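PDB 2H8G: 5'-Methylthioadenosine Nucleosidase from Arabidopsis thaliana, which belongs to the phosphorylase superfamily, has a mixed alpha/beta fold, is a two-chain assembly here and binds adenine in a pocket. Local coordinates for residues L23-S27 / I259-L264; P61-Y65 / V76-R81. All coordinates share one frame; numbering follows the deposited sequence.

Interaction 1: L23-S27 / I259-L264; sequences LRPIS and INGRNL
Ile26 and Arg262 are joined by one backbone hydrogen bond where the first and last modelled parts of this phosphorylase-superfamily chain meet: the lead-in to the first strand, 28-32, lies against the turn that leaves the last helix, 233-259. Ile26 N donates to Arg262 O at 2.9 Å and 164°, reaching the oxygen from a point tilted 24° from the carbonyl plane. The acceptor stands in a type II beta turn closed by Arg262 N and Ile259 O, 2.9 Å apart, with Gly261 at its third position.

Followed outward, the Ile26 side chain shows how a single isoleucine can fill the angle between a turn and the chain that leaves it. CB stays close to the hydrogen-bonded carbonyl, 3.5 Å from Arg262 O. Because CG1 lies beside the backbone N (chi1 -66°), it remains over that same oxygen and also approaches Leu264 N at 3.8 Å. The other branch, CG2, meets Ile259 CG2 at 4.0 Å. At the tip, CD1 presses on Ile259 CG2 at 3.4 Å, tighter than usual for two carbons, and touches Leu264 CD2 at 3.9 Å. Ile26 thus sits between the residue that begins the turn and one just beyond its end, while Leu72, at the start of strand 72-78, packs on both isoleucines.

Water adds two further bridges between the segments. One molecule accepts from Leu264 N and donates to Arg24 O; another donates to Ile26 O and bonds weakly to Gly261 N and to the already bonded Arg262 O. Asp266 takes the N-H of Asn263, whose CB rests 3.5 Å from Arg24 O.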
ATOM      1  N   LEU A  23       6.259   3.277 -32.920  1.00 33.86           N
ATOM      2  CA  LEU A  23       5.037   3.314 -32.123  1.00 35.08           C
ATOM      3  C   LEU A  23       3.868   2.675 -32.861  1.00 34.14           C
ATOM      4  O   LEU A  23       3.742   2.805 -34.080  1.00 35.77           O
ATOM      5  CB  LEU A  23       4.702   4.760 -31.750  1.00 36.58           C
ATOM      6  CG  LEU A  23       5.779   5.409 -30.874  1.00 36.32           C
ATOM      7  CD1 LEU A  23       5.496   6.894 -30.679  1.00 36.67           C
ATOM      8  CD2 LEU A  23       5.830   4.679 -29.541  1.00 38.32           C
ATOM      9  N   ARG A  24       3.013   1.985 -32.113  1.00 33.61           N
ATOM     10  CA  ARG A  24       1.871   1.295 -32.700  1.00 34.45           C
ATOM     11  C   ARG A  24       0.605   1.516 -31.883  1.00 34.26           C
ATOM     12  O   ARG A  24       0.655   2.034 -30.766  1.00 33.50           O
ATOM     13  CB  ARG A  24       2.164  -0.208 -32.783  1.00 36.82           C
ATOM     14  CG  ARG A  24       3.508  -0.544 -33.409  1.00 38.13           C
ATOM     15  CD  ARG A  24       3.756  -2.045 -33.429  1.00 39.31           C
ATOM     16  NE  ARG A  24       5.025  -2.371 -34.074  1.00 39.81           N
ATOM     17  CZ  ARG A  24       6.223  -2.111 -33.561  1.00 39.73           C
ATOM     18  NH1 ARG A  24       7.316  -2.442 -34.233  1.00 40.93           N
ATOM     19  NH2 ARG A  24       6.333  -1.537 -32.370  1.00 42.23           N
ATOM     20  N   PRO A  25      -0.555   1.129 -32.437  1.00 33.05           N
ATOM     21  CA  PRO A  25      -1.824   1.297 -31.726  1.00 32.74           C
ATOM     22  C   PRO A  25      -1.844   0.509 -30.418  1.00 32.26           C
ATOM     23  O   PRO A  25      -1.210  -0.540 -30.302  1.00 31.43           O
ATOM     24  CB  PRO A  25      -2.851   0.763 -32.722  1.00 34.61           C
ATOM     25  CG  PRO A  25      -2.220   1.061 -34.048  1.00 34.50           C
ATOM     26  CD  PRO A  25      -0.788   0.656 -33.814  1.00 34.45           C
ATOM     27  N   ILE A  26      -2.569   1.032 -29.435  1.00 31.35           N
ATOM     28  CA  ILE A  26      -2.705   0.377 -28.143  1.00 30.99           C
ATOM     29  C   ILE A  26      -3.241  -1.026 -28.399  1.00 30.11           C
ATOM     30  O   ILE A  26      -4.151  -1.205 -29.208  1.00 31.10           O
ATOM     31  CB  ILE A  26      -3.694   1.152 -27.250  1.00 29.86           C
ATOM     32  CG1 ILE A  26      -3.111   2.528 -26.923  1.00 30.22           C
ATOM     33  CG2 ILE A  26      -3.997   0.361 -25.987  1.00 30.75           C
ATOM     34  CD1 ILE A  26      -4.091   3.468 -26.262  1.00 29.54           C
ATOM     35  N   SER A  27      -2.680  -2.022 -27.722  1.00 29.73           N
ATOM     36  CA  SER A  27      -3.123  -3.396 -27.922  1.00 31.00           C
ATOM     37  C   SER A  27      -3.671  -4.059 -26.666  1.00 30.07           C
ATOM     38  O   SER A  27      -4.442  -5.015 -26.754  1.00 30.73           O
ATOM     39  CB  SER A  27      -1.978  -4.243 -28.483  1.00 31.33           C
ATOM     40  OG  SER A  27      -0.908  -4.334 -27.560  1.00 34.49           O
ATOM     41  N   ILE A 259     -10.539   4.272 -27.258  1.00 27.60           N
ATOM     42  CA  ILE A 259      -9.139   3.855 -27.274  1.00 28.99           C
ATOM     43  C   ILE A 259      -8.806   2.903 -28.420  1.00 29.47           C
ATOM     44  O   ILE A 259      -7.724   2.977 -29.003  1.00 30.41           O
ATOM     45  CB  ILE A 259      -8.759   3.170 -25.942  1.00 28.80           C
ATOM     46  CG1 ILE A 259      -8.772   4.202 -24.813  1.00 28.43           C
ATOM     47  CG2 ILE A 259      -7.390   2.508 -26.053  1.00 30.37           C
ATOM     48  CD1 ILE A 259      -8.543   3.602 -23.440  1.00 30.17           C
ATOM     49  N   ASN A 260      -9.738   2.013 -28.738  1.00 30.59           N
ATOM     50  CA  ASN A 260      -9.523   1.037 -29.799  1.00 31.56           C
ATOM     51  C   ASN A 260      -9.061   1.684 -31.101  1.00 32.10           C
ATOM     52  O   ASN A 260      -9.637   2.667 -31.558  1.00 32.81           O
ATOM     53  CB  ASN A 260     -10.806   0.232 -30.033  1.00 32.55           C
ATOM     54  CG  ASN A 260     -10.649  -0.816 -31.121  1.00 33.44           C
ATOM     55  OD1 ASN A 260     -10.960  -0.569 -32.289  1.00 36.93           O
ATOM     56  ND2 ASN A 260     -10.152  -1.989 -30.745  1.00 32.83           N
ATOM     57  N   GLY A 261      -7.999   1.131 -31.678  1.00 32.75           N
ATOM     58  CA  GLY A 261      -7.473   1.649 -32.928  1.00 33.85           C
ATOM     59  C   GLY A 261      -6.562   2.854 -32.793  1.00 33.58           C
ATOM     60  O   GLY A 261      -5.900   3.248 -33.753  1.00 34.54           O
ATOM     61  N   ARG A 262      -6.523   3.449 -31.605  1.00 33.11           N
ATOM     62  CA  ARG A 262      -5.688   4.619 -31.373  1.00 31.23           C
ATOM     63  C   ARG A 262      -4.394   4.251 -30.664  1.00 31.62           C
ATOM     64  O   ARG A 262      -4.310   3.218 -29.999  1.00 31.08           O
ATOM     65  CB  ARG A 262      -6.429   5.645 -30.508  1.00 32.15           C
ATOM     66  CG  ARG A 262      -7.620   6.320 -31.160  1.00 33.08           C
ATOM     67  CD  ARG A 262      -8.332   7.215 -30.151  1.00 35.23           C
ATOM     68  NE  ARG A 262      -9.514   7.857 -30.718  1.00 38.74           N
ATOM     69  CZ  ARG A 262      -9.489   8.963 -31.453  1.00 39.26           C
ATOM     70  NH1 ARG A 262      -8.336   9.567 -31.711  1.00 41.47           N
ATOM     71  NH2 ARG A 262     -10.617   9.461 -31.939  1.00 40.04           N
ATOM     72  N   ASN A 263      -3.381   5.095 -30.820  1.00 31.75           N
ATOM     73  CA  ASN A 263      -2.120   4.874 -30.130  1.00 32.22           C
ATOM     74  C   ASN A 263      -2.116   5.876 -28.978  1.00 30.88           C
ATOM     75  O   ASN A 263      -2.921   6.805 -28.966  1.00 30.12           O
ATOM     76  CB  ASN A 263      -0.921   5.095 -31.058  1.00 34.45           C
ATOM     77  CG  ASN A 263      -0.978   6.413 -31.787  1.00 36.59           C
ATOM     78  OD1 ASN A 263      -1.136   7.468 -31.176  1.00 38.61           O
ATOM     79  ND2 ASN A 263      -0.845   6.361 -33.107  1.00 37.42           N
ATOM     80  N   LEU A 264      -1.231   5.682 -28.009  1.00 30.28           N
ATOM     81  CA  LEU A 264      -1.173   6.561 -26.844  1.00 29.87           C
ATOM     82  C   LEU A 264      -1.206   8.055 -27.139  1.00 30.82           C
ATOM     83  O   LEU A 264      -1.816   8.823 -26.392  1.00 30.07           O
ATOM     84  CB  LEU A 264       0.063   6.231 -26.003  1.00 27.38           C
ATOM     85  CG  LEU A 264      -0.015   4.890 -25.267  1.00 28.18           C
ATOM     86  CD1 LEU A 264       1.336   4.561 -24.665  1.00 25.94           C
ATOM     87  CD2 LEU A 264      -1.082   4.957 -24.183  1.00 25.52           C
TER
HETATM   88  O   HOH W   1       0.823   3.893 -28.655  1.00 33.29           O
HETATM   89  O   HOH W   2      -5.623   0.268 -30.806  1.00 48.31           O

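Interaction 2: P61-Y65 / V76-R81; sequences PWVLY and VVCPGR
A beta hairpin made of strands 63-69 and 72-78 supplies this contact, at the open end away from its turn. Within the superfamily's central mixed sheet the two short segments run antiparallel, their directions 167° apart. Val63 with Cys78 and Tyr65 with Val76 are hydrogen-bonded pairs, each closed by two N-H...O=C bonds; the Tyr65 N to Val76 O bond measures 2.8 Å. Leu64 and Val77 form the non-hydrogen-bonded pair between them, where Val77 CA comes within 3.3 Å of Val63 O in a CA-H...O contact.

Each face of the hairpin meets its own helix. Leu64 and Val77 run alongside each other off the same face; the first torsion of Leu64, with CG opposite its own N (chi1 171°), carries the branch toward Val77, and the second (chi2 59°) brings the CD1 methyl to Val77 CG1 at a tight 3.3 Å. Helix 92-106 touches Val77 on this face. On the other, which helix 36-45 covers, Tyr65 CB packs on Val76 CB at 4.1 Å, and Cys78 SG stands at the edge of the tyrosine ring, 4.2 Å from CE1.

Beyond the Val63-Cys78 pair the chains remain together without regular strand bonds. Trp62 turns its indole edge to the neighbouring loop: CD1 lies 3.2 Å from Pro79 O, which is in the ring plane, and NE1 donates to a water that bonds only weakly to the same carbonyl. Phe100 of the second subunit meets this indole, and Leu212 of that subunit packs on Pro61, so the hairpin end belongs to the dimer interface. Arg81 O lies 3.4 Å from Pro61 CB, and the side-chain-less Gly80 directs a CA-H almost straight at Pro61 O, 3.6 Å from its CA.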
ATOM      1  N   PRO A  61      -6.073 -14.383  -3.753  1.00 31.54           N
ATOM      2  CA  PRO A  61      -7.512 -14.169  -3.926  1.00 30.65           C
ATOM      3  C   PRO A  61      -7.834 -13.238  -5.090  1.00 29.66           C
ATOM      4  O   PRO A  61      -9.002 -13.020  -5.413  1.00 31.28           O
ATOM      5  CB  PRO A  61      -7.923 -13.572  -2.589  1.00 30.60           C
ATOM      6  CG  PRO A  61      -6.736 -12.732  -2.249  1.00 31.03           C
ATOM      7  CD  PRO A  61      -5.576 -13.648  -2.576  1.00 31.13           C
ATOM      8  N   TRP A  62      -6.800 -12.696  -5.722  1.00 28.57           N
ATOM      9  CA  TRP A  62      -6.998 -11.778  -6.835  1.00 27.80           C
ATOM     10  C   TRP A  62      -7.771 -12.419  -7.978  1.00 29.75           C
ATOM     11  O   TRP A  62      -7.551 -13.583  -8.321  1.00 30.99           O
ATOM     12  CB  TRP A  62      -5.652 -11.254  -7.337  1.00 25.29           C
ATOM     13  CG  TRP A  62      -4.840 -10.599  -6.261  1.00 23.96           C
ATOM     14  CD1 TRP A  62      -5.292 -10.144  -5.054  1.00 23.52           C
ATOM     15  CD2 TRP A  62      -3.439 -10.313  -6.297  1.00 24.09           C
ATOM     16  NE1 TRP A  62      -4.256  -9.596  -4.335  1.00 23.54           N
ATOM     17  CE2 TRP A  62      -3.107  -9.687  -5.075  1.00 24.44           C
ATOM     18  CE3 TRP A  62      -2.427 -10.526  -7.244  1.00 25.58           C
ATOM     19  CZ2 TRP A  62      -1.805  -9.270  -4.773  1.00 26.41           C
ATOM     20  CZ3 TRP A  62      -1.131 -10.111  -6.943  1.00 26.56           C
ATOM     21  CH2 TRP A  62      -0.834  -9.491  -5.716  1.00 27.31           C
ATOM     22  N   VAL A  63      -8.678 -11.644  -8.563  1.00 29.69           N
ATOM     23  CA  VAL A  63      -9.505 -12.118  -9.664  1.00 30.95           C
ATOM     24  C   VAL A  63      -9.125 -11.413 -10.959  1.00 31.11           C
ATOM     25  O   VAL A  63      -9.042 -10.185 -11.011  1.00 31.58           O
ATOM     26  CB  VAL A  63     -10.999 -11.860  -9.386  1.00 30.78           C
ATOM     27  CG1 VAL A  63     -11.848 -12.526 -10.456  1.00 29.79           C
ATOM     28  CG2 VAL A  63     -11.370 -12.370  -8.005  1.00 31.88           C
ATOM     29  N   LEU A  64      -8.891 -12.197 -12.005  1.00 31.70           N
ATOM     30  CA  LEU A  64      -8.523 -11.650 -13.303  1.00 32.01           C
ATOM     31  C   LEU A  64      -9.514 -12.077 -14.377  1.00 33.10           C
ATOM     32  O   LEU A  64      -9.714 -13.269 -14.609  1.00 32.48           O
ATOM     33  CB  LEU A  64      -7.117 -12.115 -13.692  1.00 33.23           C
ATOM     34  CG  LEU A  64      -6.652 -11.802 -15.118  1.00 35.14           C
ATOM     35  CD1 LEU A  64      -6.672 -10.296 -15.359  1.00 36.42           C
ATOM     36  CD2 LEU A  64      -5.255 -12.360 -15.329  1.00 36.44           C
ATOM     37  N   TYR A  65     -10.145 -11.101 -15.022  1.00 31.57           N
ATOM     38  CA  TYR A  65     -11.094 -11.393 -16.090  1.00 32.60           C
ATOM     39  C   TYR A  65     -10.417 -10.986 -17.390  1.00 33.63           C
ATOM     40  O   TYR A  65      -9.857  -9.893 -17.485  1.00 31.99           O
ATOM     41  CB  TYR A  65     -12.390 -10.592 -15.934  1.00 32.02           C
ATOM     42  CG  TYR A  65     -13.104 -10.766 -14.614  1.00 33.40           C
ATOM     43  CD1 TYR A  65     -12.757  -9.997 -13.506  1.00 32.88           C
ATOM     44  CD2 TYR A  65     -14.146 -11.685 -14.478  1.00 33.77           C
ATOM     45  CE1 TYR A  65     -13.430 -10.131 -12.297  1.00 34.73           C
ATOM     46  CE2 TYR A  65     -14.826 -11.830 -13.270  1.00 35.59           C
ATOM     47  CZ  TYR A  65     -14.462 -11.048 -12.183  1.00 36.15           C
ATOM     48  OH  TYR A  65     -15.130 -11.179 -10.987  1.00 39.16           O
ATOM     49  N   VAL A  76      -9.207  -7.228 -16.660  1.00 26.74           N
ATOM     50  CA  VAL A  76      -9.803  -6.545 -15.517  1.00 25.54           C
ATOM     51  C   VAL A  76      -9.315  -7.281 -14.278  1.00 25.62           C
ATOM     52  O   VAL A  76      -9.513  -8.488 -14.152  1.00 24.90           O
ATOM     53  CB  VAL A  76     -11.347  -6.594 -15.555  1.00 26.99           C
ATOM     54  CG1 VAL A  76     -11.918  -5.924 -14.311  1.00 27.18           C
ATOM     55  CG2 VAL A  76     -11.856  -5.895 -16.804  1.00 27.01           C
ATOM     56  N   VAL A  77      -8.669  -6.561 -13.368  1.00 22.36           N
ATOM     57  CA  VAL A  77      -8.151  -7.185 -12.160  1.00 22.67           C
ATOM     58  C   VAL A  77      -8.753  -6.580 -10.901  1.00 22.11           C
ATOM     59  O   VAL A  77      -8.897  -5.361 -10.788  1.00 20.89           O
ATOM     60  CB  VAL A  77      -6.614  -7.081 -12.103  1.00 22.51           C
ATOM     61  CG1 VAL A  77      -6.017  -7.749 -13.326  1.00 25.60           C
ATOM     62  CG2 VAL A  77      -6.184  -5.623 -12.036  1.00 24.54           C
ATOM     63  N   CYS A  78      -9.113  -7.453  -9.964  1.00 21.47           N
ATOM     64  CA  CYS A  78      -9.714  -7.053  -8.698  1.00 21.07           C
ATOM     65  C   CYS A  78      -8.979  -7.749  -7.563  1.00 22.08           C
ATOM     66  O   CYS A  78      -8.562  -8.900  -7.708  1.00 21.31           O
ATOM     67  CB  CYS A  78     -11.185  -7.469  -8.653  1.00 21.72           C
ATOM     68  SG  CYS A  78     -12.182  -6.868 -10.022  1.00 25.76           S
ATOM     69  N   PRO A  79      -8.822  -7.069  -6.415  1.00 20.64           N
ATOM     70  CA  PRO A  79      -8.132  -7.640  -5.255  1.00 23.80           C
ATOM     71  C   PRO A  79      -8.851  -8.865  -4.691  1.00 25.03           C
ATOM     72  O   PRO A  79      -8.252  -9.679  -3.987  1.00 26.14           O
ATOM     73  CB  PRO A  79      -8.081  -6.470  -4.272  1.00 24.81           C
ATOM     74  CG  PRO A  79      -9.309  -5.688  -4.613  1.00 25.34           C
ATOM     75  CD  PRO A  79      -9.288  -5.700  -6.124  1.00 22.37           C
ATOM     76  N   GLY A  80     -10.138  -8.982  -4.999  1.00 24.55           N
ATOM     77  CA  GLY A  80     -10.914 -10.122  -4.543  1.00 25.53           C
ATOM     78  C   GLY A  80     -11.362 -10.098  -3.097  1.00 26.17           C
ATOM     79  O   GLY A  80     -11.220  -9.096  -2.394  1.00 25.68           O
ATOM     80  N   ARG A  81     -11.899 -11.227  -2.650  1.00 26.25           N
ATOM     81  CA  ARG A  81     -12.399 -11.367  -1.290  1.00 29.54           C
ATOM     82  C   ARG A  81     -11.294 -11.567  -0.265  1.00 28.04           C
ATOM     83  O   ARG A  81     -10.339 -12.313  -0.489  1.00 28.23           O
ATOM     84  CB  ARG A  81     -13.357 -12.555  -1.205  1.00 33.91           C
ATOM     85  CG  ARG A  81     -14.375 -12.616  -2.327  1.00 38.84           C
ATOM     86  CD  ARG A  81     -14.617 -14.050  -2.780  1.00 41.99           C
ATOM     87  NE  ARG A  81     -13.372 -14.714  -3.164  1.00 44.64           N
ATOM     88  CZ  ARG A  81     -12.542 -15.313  -2.313  1.00 45.78           C
ATOM     89  NH1 ARG A  81     -12.822 -15.344  -1.016  1.00 47.29           N
ATOM     90  NH2 ARG A  81     -11.424 -15.875  -2.758  1.00 44.94           N
TER
HETATM   91  O   HOH W   3      -5.679  -8.709  -1.947  1.00 27.68           O

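Interaction 2 falls between the two segments of interaction 1 in sequence, which stand 232 residues apart. Their centres are 25 Å apart and their nearest atoms about 11 Å, so the two contacts do not touch; the sheet connects them. Strand 28-32, which follows directly on 23-27, pairs in parallel with strand 72-78. Near interaction 1 that pairing begins with a backbone bond between Ser27 and Arg73; near interaction 2 Val77 bonds to Phe31 and Ile33. One end of this strand pair therefore meets the paired end segments, while the other carries the hairpin end that faces the second subunit.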